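Local coordinates for protein fructosyl amine:oxygen oxidoreductase (Neosartorya fumigata, PDB 4WCT) that uses bound FAD to oxidise fructosyl amines (Amadori products), probably with molecular oxygen as electron acceptor, and so acts as a deglycating enzyme, at residues M393-I396 / G397-A401; K407-K410 / E411-D414; M442-Q445 / Q446-E449. All blocks are in the same frame, centred on the assembly; numbering follows the deposited sequence.

Overall arrangement
Along the chain the three local contacts come in series, all after the last strand of the parallel core of the FAD-binding fold. Interaction 1 is the first part of helix 393-404, and interaction 2 is the turn leading into the short helix 410-413; their centres lie about 13 Å apart and they touch, Leu408 and Gln409 packing on Phe399, with helix 86-102 as a shared neighbour. Interaction 3 is on the opposite side of the chain's centre, about 35 and 40 Å from interactions 1 and 2 between centres, where strand 442-443 joins the other sheet, alongside strand 295-310. The C-terminal part of the chain thus contributes to both sides of the FAD-containing fold.

Interaction 1: M393-I396 / G397-A401; sequences MPTI and GGFIA
Ile396 and Ile400 meet one turn apart on the buried side of helix 393-404. CG1 of Ile396, anti to the backbone N (chi1 -163°), reaches forward to CD1 of Ile400 at 3.9 Å, and the two side chains meet at a slant. CG1 of Ile400 also rests 3.2 Å from the carbonyl O of Ile396, the same oxygen that takes the helical bond from Ile400 N at 2.8 Å, nearly in line with the C=O.

The other side is looser. Thr395 O is shared by an i+4 bond from Phe399 N at 3.3 Å and a bent, weak i+3 bond from Gly398 N at 2.9 Å. Phe399 CD2 comes to 3.3 Å from Thr395 O, obliquely to the ring, while Ile396 CA lies at the ring's edge. The side chains of Thr395 and Phe399 come no closer than 4.2 Å, between CB and CE2. Thr395 and Gly398 remain partly exposed here.

Ser39 on helix 35-46 binds Met393 O and Gly397 N. Ile396 packs on Trp36 of that helix, and its side chain is about 7 Å from the FAD. Phe399 meets Phe94 edge-to-face, and Ile400 reaches Leu380 and Ala382. Helix 393-404 thus packs against helices 35-46 and 86-102 and against strand 379-383 of the Rossmann-type sheet.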
loop_
_atom_site.group_PDB
_atom_site.type_symbol
_atom_site.label_atom_id
_atom_site.label_comp_id
_atom_site.label_asym_id
_atom_site.label_seq_id
_atom_site.Cartn_x
_atom_site.Cartn_y
_atom_site.Cartn_z
ATOM N N MET A 393 1.715 0.951 8.609
ATOM C CA MET A 393 2.189 2.310 8.891
ATOM C C MET A 393 2.722 2.529 10.307
ATOM O O MET A 393 3.735 3.196 10.469
ATOM C CB MET A 393 1.127 3.356 8.588
ATOM C CG MET A 393 1.691 4.764 8.486
ATOM S SD MET A 393 0.412 6.034 8.401
ATOM C CE MET A 393 -0.355 5.584 6.853
ATOM N N PRO A 394 2.003 2.038 11.346
ATOM C CA PRO A 394 2.429 2.422 12.705
ATOM C C PRO A 394 3.803 1.842 13.077
ATOM O O PRO A 394 4.519 2.460 13.870
ATOM C CB PRO A 394 1.360 1.806 13.602
ATOM C CG PRO A 394 0.174 1.597 12.717
ATOM C CD PRO A 394 0.768 1.242 11.372
ATOM N N THR A 395 4.161 0.692 12.517
ATOM C CA THR A 395 5.273 -0.116 12.999
ATOM C C THR A 395 6.358 -0.322 11.958
ATOM O O THR A 395 7.453 -0.721 12.292
ATOM C CB THR A 395 4.769 -1.504 13.478
ATOM O OG1 THR A 395 3.738 -1.981 12.572
ATOM C CG2 THR A 395 4.204 -1.387 14.861
ATOM N N ILE A 396 6.056 -0.043 10.690
ATOM C CA ILE A 396 7.037 -0.350 9.644
ATOM C C ILE A 396 8.338 0.460 9.817
ATOM O O ILE A 396 9.443 -0.072 9.639
ATOM C CB ILE A 396 6.439 -0.168 8.236
ATOM C CG1 ILE A 396 7.323 -0.887 7.195
ATOM C CG2 ILE A 396 6.259 1.300 7.942
ATOM C CD1 ILE A 396 7.168 -2.383 7.180
ATOM N N GLY A 397 8.223 1.686 10.316
ATOM C CA GLY A 397 9.397 2.467 10.644
ATOM C C GLY A 397 10.256 1.843 11.723
ATOM O O GLY A 397 11.465 2.061 11.745
ATOM N N GLY A 398 9.660 1.087 12.653
ATOM C CA GLY A 398 10.486 0.399 13.653
ATOM C C GLY A 398 11.279 -0.746 13.055
ATOM O O GLY A 398 12.411 -1.002 13.461
ATOM N N PHE A 399 10.630 -1.546 12.214
ATOM C CA PHE A 399 11.346 -2.578 11.468
ATOM C C PHE A 399 12.432 -1.983 10.592
ATOM O O PHE A 399 13.572 -2.506 10.549
ATOM C CB PHE A 399 10.385 -3.408 10.619
ATOM C CG PHE A 399 9.480 -4.252 11.418
ATOM C CD1 PHE A 399 9.939 -5.429 12.001
ATOM C CD2 PHE A 399 8.156 -3.883 11.600
ATOM C CE1 PHE A 399 9.086 -6.223 12.764
ATOM C CE2 PHE A 399 7.309 -4.671 12.357
ATOM C CZ PHE A 399 7.752 -5.867 12.893
ATOM N N ILE A 400 12.126 -0.863 9.922
ATOM C CA ILE A 400 13.129 -0.201 9.081
ATOM C C ILE A 400 14.308 0.351 9.930
ATOM O O ILE A 400 15.485 0.141 9.583
ATOM C CB ILE A 400 12.485 0.920 8.245
ATOM C CG1 ILE A 400 11.514 0.324 7.195
ATOM C CG2 ILE A 400 13.556 1.771 7.557
ATOM C CD1 ILE A 400 10.477 1.280 6.675
ATOM N N ALA A 401 14.006 0.998 11.049
ATOM C CA ALA A 401 15.061 1.456 11.975
ATOM C C ALA A 401 15.898 0.279 12.518
ATOM O O ALA A 401 17.143 0.387 12.667
ATOM C CB ALA A 401 14.466 2.271 13.100
#

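Interaction 2: K407-K410 / E411-D414; sequences KLQK and EVKD
Gln409 O accepts the amides of Val412 and Lys413 in a helical turn that opens the short, weakly bonded helix 410-413. The two backbone bonds differ: Lys413 N, at 2.9 Å from Gln409 O, lies nearly in line with the carbonyl, whereas Val412 N, at 3.0 Å from the same oxygen, sits above the carbonyl plane. A water continues the turn, donating to Lys410 O and accepting from Asp414 N.

The apolar contact lies on the inner side. Leu408 and Val412 cross at about a right angle, with CD1 of Leu408 3.6 Å from CG2 of Val412; Leu408 also leans on Phe399 of helix 393-404, and Val412 on Phe94 of helix 86-102. The turn is thereby seated against both helices.

Among the polar side chains, the carboxylate of Glu411 joins two residues that precede it. A bend at chi2 (81°) folds it back toward them. Lys410 NZ forms a salt bridge to Glu411 OE2 at 3.0 Å on the syn side, tilted out of the carboxylate plane, a partner that would tend to stabilise the charged carboxylate. Gln409 NE2 donates to Glu411 OE1 at 3.0 Å from above the carboxylate plane, the amide and carboxylate planes standing 86° apart.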
loop_
_atom_site.group_PDB
_atom_site.type_symbol
_atom_site.label_atom_id
_atom_site.label_comp_id
_atom_site.label_asym_id
_atom_site.label_seq_id
_atom_site.Cartn_x
_atom_site.Cartn_y
_atom_site.Cartn_z
ATOM N N LYS A 407 19.650 -5.056 13.408
ATOM C CA LYS A 407 18.970 -5.961 14.307
ATOM C C LYS A 407 17.530 -6.253 13.902
ATOM O O LYS A 407 16.673 -6.473 14.737
ATOM C CB LYS A 407 18.986 -5.385 15.709
ATOM C CG LYS A 407 18.384 -4.000 15.817
ATOM C CD LYS A 407 18.684 -3.365 17.173
ATOM C CE LYS A 407 17.472 -2.624 17.694
ATOM N NZ LYS A 407 17.808 -1.840 18.914
ATOM N N LEU A 408 17.256 -6.266 12.614
ATOM C CA LEU A 408 15.926 -6.704 12.170
ATOM C C LEU A 408 15.682 -8.115 12.650
ATOM O O LEU A 408 16.548 -8.998 12.484
ATOM C CB LEU A 408 15.865 -6.612 10.636
ATOM C CG LEU A 408 14.536 -6.920 9.970
ATOM C CD1 LEU A 408 13.443 -6.026 10.520
ATOM C CD2 LEU A 408 14.665 -6.714 8.472
ATOM N N GLN A 409 14.522 -8.362 13.259
ATOM C CA GLN A 409 14.299 -9.637 13.924
ATOM C C GLN A 409 14.292 -10.830 12.993
ATOM O O GLN A 409 13.947 -10.741 11.802
ATOM C CB GLN A 409 13.048 -9.629 14.794
ATOM C CG GLN A 409 11.770 -9.493 14.015
ATOM C CD GLN A 409 10.565 -9.293 14.907
ATOM O OE1 GLN A 409 10.176 -8.170 15.179
ATOM N NE2 GLN A 409 10.068 -10.374 15.463
ATOM N N LYS A 410 14.691 -11.966 13.542
ATOM C CA LYS A 410 14.917 -13.138 12.724
ATOM C C LYS A 410 13.686 -13.657 12.013
ATOM O O LYS A 410 13.801 -14.256 10.973
ATOM C CB LYS A 410 15.564 -14.273 13.535
ATOM C CG LYS A 410 14.674 -14.869 14.604
ATOM C CD LYS A 410 15.489 -15.747 15.557
ATOM C CE LYS A 410 14.605 -16.623 16.430
ATOM N NZ LYS A 410 14.044 -15.831 17.555
ATOM N N GLU A 411 12.502 -13.413 12.561
ATOM C CA GLU A 411 11.283 -13.922 11.984
ATOM C C GLU A 411 10.933 -13.199 10.670
ATOM O O GLU A 411 10.073 -13.667 9.895
ATOM C CB GLU A 411 10.133 -13.764 12.984
ATOM C CG GLU A 411 10.260 -14.634 14.230
ATOM C CD GLU A 411 11.181 -14.078 15.300
ATOM O OE1 GLU A 411 11.650 -12.910 15.208
ATOM O OE2 GLU A 411 11.496 -14.851 16.230
ATOM N N VAL A 412 11.591 -12.071 10.402
ATOM C CA VAL A 412 11.322 -11.346 9.145
ATOM C C VAL A 412 12.550 -11.085 8.282
ATOM O O VAL A 412 12.412 -10.916 7.074
ATOM C CB VAL A 412 10.536 -10.023 9.320
ATOM C CG1 VAL A 412 9.308 -10.208 10.185
ATOM C CG2 VAL A 412 11.394 -8.898 9.841
ATOM N N LYS A 413 13.747 -11.037 8.887
ATOM C CA LYS A 413 14.912 -10.490 8.208
ATOM C C LYS A 413 15.244 -11.231 6.897
ATOM O O LYS A 413 15.520 -10.636 5.858
ATOM C CB LYS A 413 16.109 -10.571 9.159
ATOM C CG LYS A 413 17.433 -10.133 8.564
ATOM C CD LYS A 413 18.568 -10.343 9.573
ATOM C CE LYS A 413 19.826 -9.590 9.155
ATOM N NZ LYS A 413 20.280 -9.964 7.788
ATOM N N ASP A 414 15.136 -12.535 6.919
ATOM C CA ASP A 414 15.522 -13.343 5.759
ATOM C C ASP A 414 14.437 -13.434 4.678
ATOM O O ASP A 414 14.722 -13.688 3.519
ATOM C CB ASP A 414 15.948 -14.719 6.232
ATOM C CG ASP A 414 17.257 -14.684 7.007
ATOM O OD1 ASP A 414 18.195 -14.009 6.552
ATOM O OD2 ASP A 414 17.338 -15.335 8.068
HETATM O O HOH W 1 13.146 -14.199 8.323
#

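Interaction 3: M442-Q445 / Q446-E449; sequences MDFQ and QVGE
Backbone bonds between Asp443 and Gln446 and between Phe444 and Val447 wind the chain into a short 3-10 turn directly after strand 442-443. Gln446 N donates to Asp443 O at 2.9 Å, and Val447 N to Phe444 O at 3.0 Å. Both donors stand above the plane of the carbonyl they use, the second more steeply, with a C=O...N angle of 111° against 124° for the first.

Side-chain polar bonds brace the start of the turn. Asp443 holds CG anti to its amide nitrogen, which sends the carboxylate forward, and Asp443 OD2 accepts Gln445 N at 3.1 Å. This closes an Asx turn, in which the donor comes from well above the carboxylate plane, 71° out of it. The same OD2 is also bound by the backbone N of Phe308, so one oxygen ties the turn to the neighbouring strand.

Gln446 returns toward the strand through water. Its extended chain carries OE1 to 3.9 Å from CB of Asp443, and a bridging water donates to Gln446 OE1 at 2.7 Å while accepting from Asp443 N at 2.9 Å.

Apolar contact is lighter. The side chains of Phe444 and Val447 run alongside and point the same way, CG2 of Val447 approaching CD1 of the Phe444 ring at 4.2 Å.

The wider setting is the sheet that contains strand 295-310: strand 442-443 runs parallel to part of that strand, with backbone bonds between Met442 and both Gly304 and Cys306, and between Phe444 and Cys306. Phe444 stacks on Tyr305 and meets Phe323 edge-to-face, Gln445 NE2 binds Asn307 OD1, and Val447 packs on Trp452 in the following loop.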
loop_
_atom_site.group_PDB
_atom_site.type_symbol
_atom_site.label_atom_id
_atom_site.label_comp_id
_atom_site.label_asym_id
_atom_site.label_seq_id
_atom_site.Cartn_x
_atom_site.Cartn_y
_atom_site.Cartn_z
ATOM N N MET A 442 -2.462 -5.450 -17.122
ATOM C CA MET A 442 -2.824 -4.543 -18.196
ATOM C C MET A 442 -1.782 -3.423 -18.301
ATOM O O MET A 442 -0.902 -3.322 -17.449
ATOM C CB MET A 442 -4.252 -4.006 -17.966
ATOM C CG MET A 442 -5.282 -5.125 -18.079
ATOM S SD MET A 442 -5.410 -5.926 -19.735
ATOM C CE MET A 442 -6.495 -4.787 -20.584
ATOM N N ASP A 443 -1.753 -2.759 -19.449
ATOM C CA ASP A 443 -0.670 -1.837 -19.782
ATOM C C ASP A 443 -1.303 -0.492 -20.117
ATOM O O ASP A 443 -2.118 -0.420 -21.021
ATOM C CB ASP A 443 0.117 -2.384 -20.981
ATOM C CG ASP A 443 1.313 -1.506 -21.382
ATOM O OD1 ASP A 443 1.980 -1.887 -22.367
ATOM O OD2 ASP A 443 1.659 -0.511 -20.691
ATOM N N PHE A 444 -0.945 0.571 -19.393
ATOM C CA PHE A 444 -1.480 1.911 -19.660
ATOM C C PHE A 444 -1.135 2.422 -21.058
ATOM O O PHE A 444 -1.834 3.276 -21.615
ATOM C CB PHE A 444 -0.980 2.915 -18.607
ATOM C CG PHE A 444 -1.705 2.833 -17.279
ATOM C CD1 PHE A 444 -3.076 2.925 -17.211
ATOM C CD2 PHE A 444 -0.998 2.741 -16.096
ATOM C CE1 PHE A 444 -3.719 2.952 -15.994
ATOM C CE2 PHE A 444 -1.633 2.759 -14.879
ATOM C CZ PHE A 444 -2.999 2.820 -14.827
ATOM N N GLN A 445 -0.078 1.887 -21.642
ATOM C CA GLN A 445 0.298 2.281 -23.006
ATOM C C GLN A 445 -0.748 1.809 -24.014
ATOM O O GLN A 445 -0.735 2.273 -25.150
ATOM C CB GLN A 445 1.666 1.735 -23.371
ATOM C CG GLN A 445 2.803 2.375 -22.582
ATOM C CD GLN A 445 3.042 3.823 -22.961
ATOM O OE1 GLN A 445 3.216 4.143 -24.145
ATOM N NE2 GLN A 445 2.902 4.723 -21.989
ATOM N N GLN A 446 -1.603 0.869 -23.611
ATOM C CA GLN A 446 -2.701 0.395 -24.464
ATOM C C GLN A 446 -4.051 0.976 -24.078
ATOM O O GLN A 446 -5.078 0.589 -24.636
ATOM C CB GLN A 446 -2.748 -1.129 -24.430
ATOM C CG GLN A 446 -1.489 -1.766 -24.994
ATOM C CD GLN A 446 -1.479 -3.285 -24.909
ATOM O OE1 GLN A 446 -1.920 -3.876 -23.925
ATOM N NE2 GLN A 446 -0.906 -3.920 -25.926
ATOM N N VAL A 447 -4.047 1.985 -23.206
ATOM C CA VAL A 447 -5.278 2.674 -22.813
ATOM C C VAL A 447 -5.341 3.953 -23.610
ATOM O O VAL A 447 -4.456 4.770 -23.538
ATOM C CB VAL A 447 -5.355 2.955 -21.282
ATOM C CG1 VAL A 447 -6.641 3.676 -20.926
ATOM C CG2 VAL A 447 -5.274 1.649 -20.495
ATOM N N GLY A 448 -6.417 4.118 -24.384
ATOM C CA GLY A 448 -6.557 5.298 -25.225
ATOM C C GLY A 448 -6.612 6.579 -24.420
ATOM O O GLY A 448 -7.180 6.613 -23.333
ATOM N N GLU A 449 -6.223 7.681 -25.039
ATOM C CA GLU A 449 -6.327 8.978 -24.400
ATOM C C GLU A 449 -7.760 9.343 -24.043
ATOM O O GLU A 449 -7.992 10.048 -23.066
ATOM C CB GLU A 449 -5.722 10.076 -25.297
ATOM C CG GLU A 449 -4.205 10.133 -25.232
ATOM C CD GLU A 449 -3.575 10.722 -26.482
ATOM O OE1 GLU A 449 -3.648 11.958 -26.656
ATOM O OE2 GLU A 449 -2.977 9.956 -27.273
HETATM O O HOH W 2 -3.268 -3.917 -21.629
#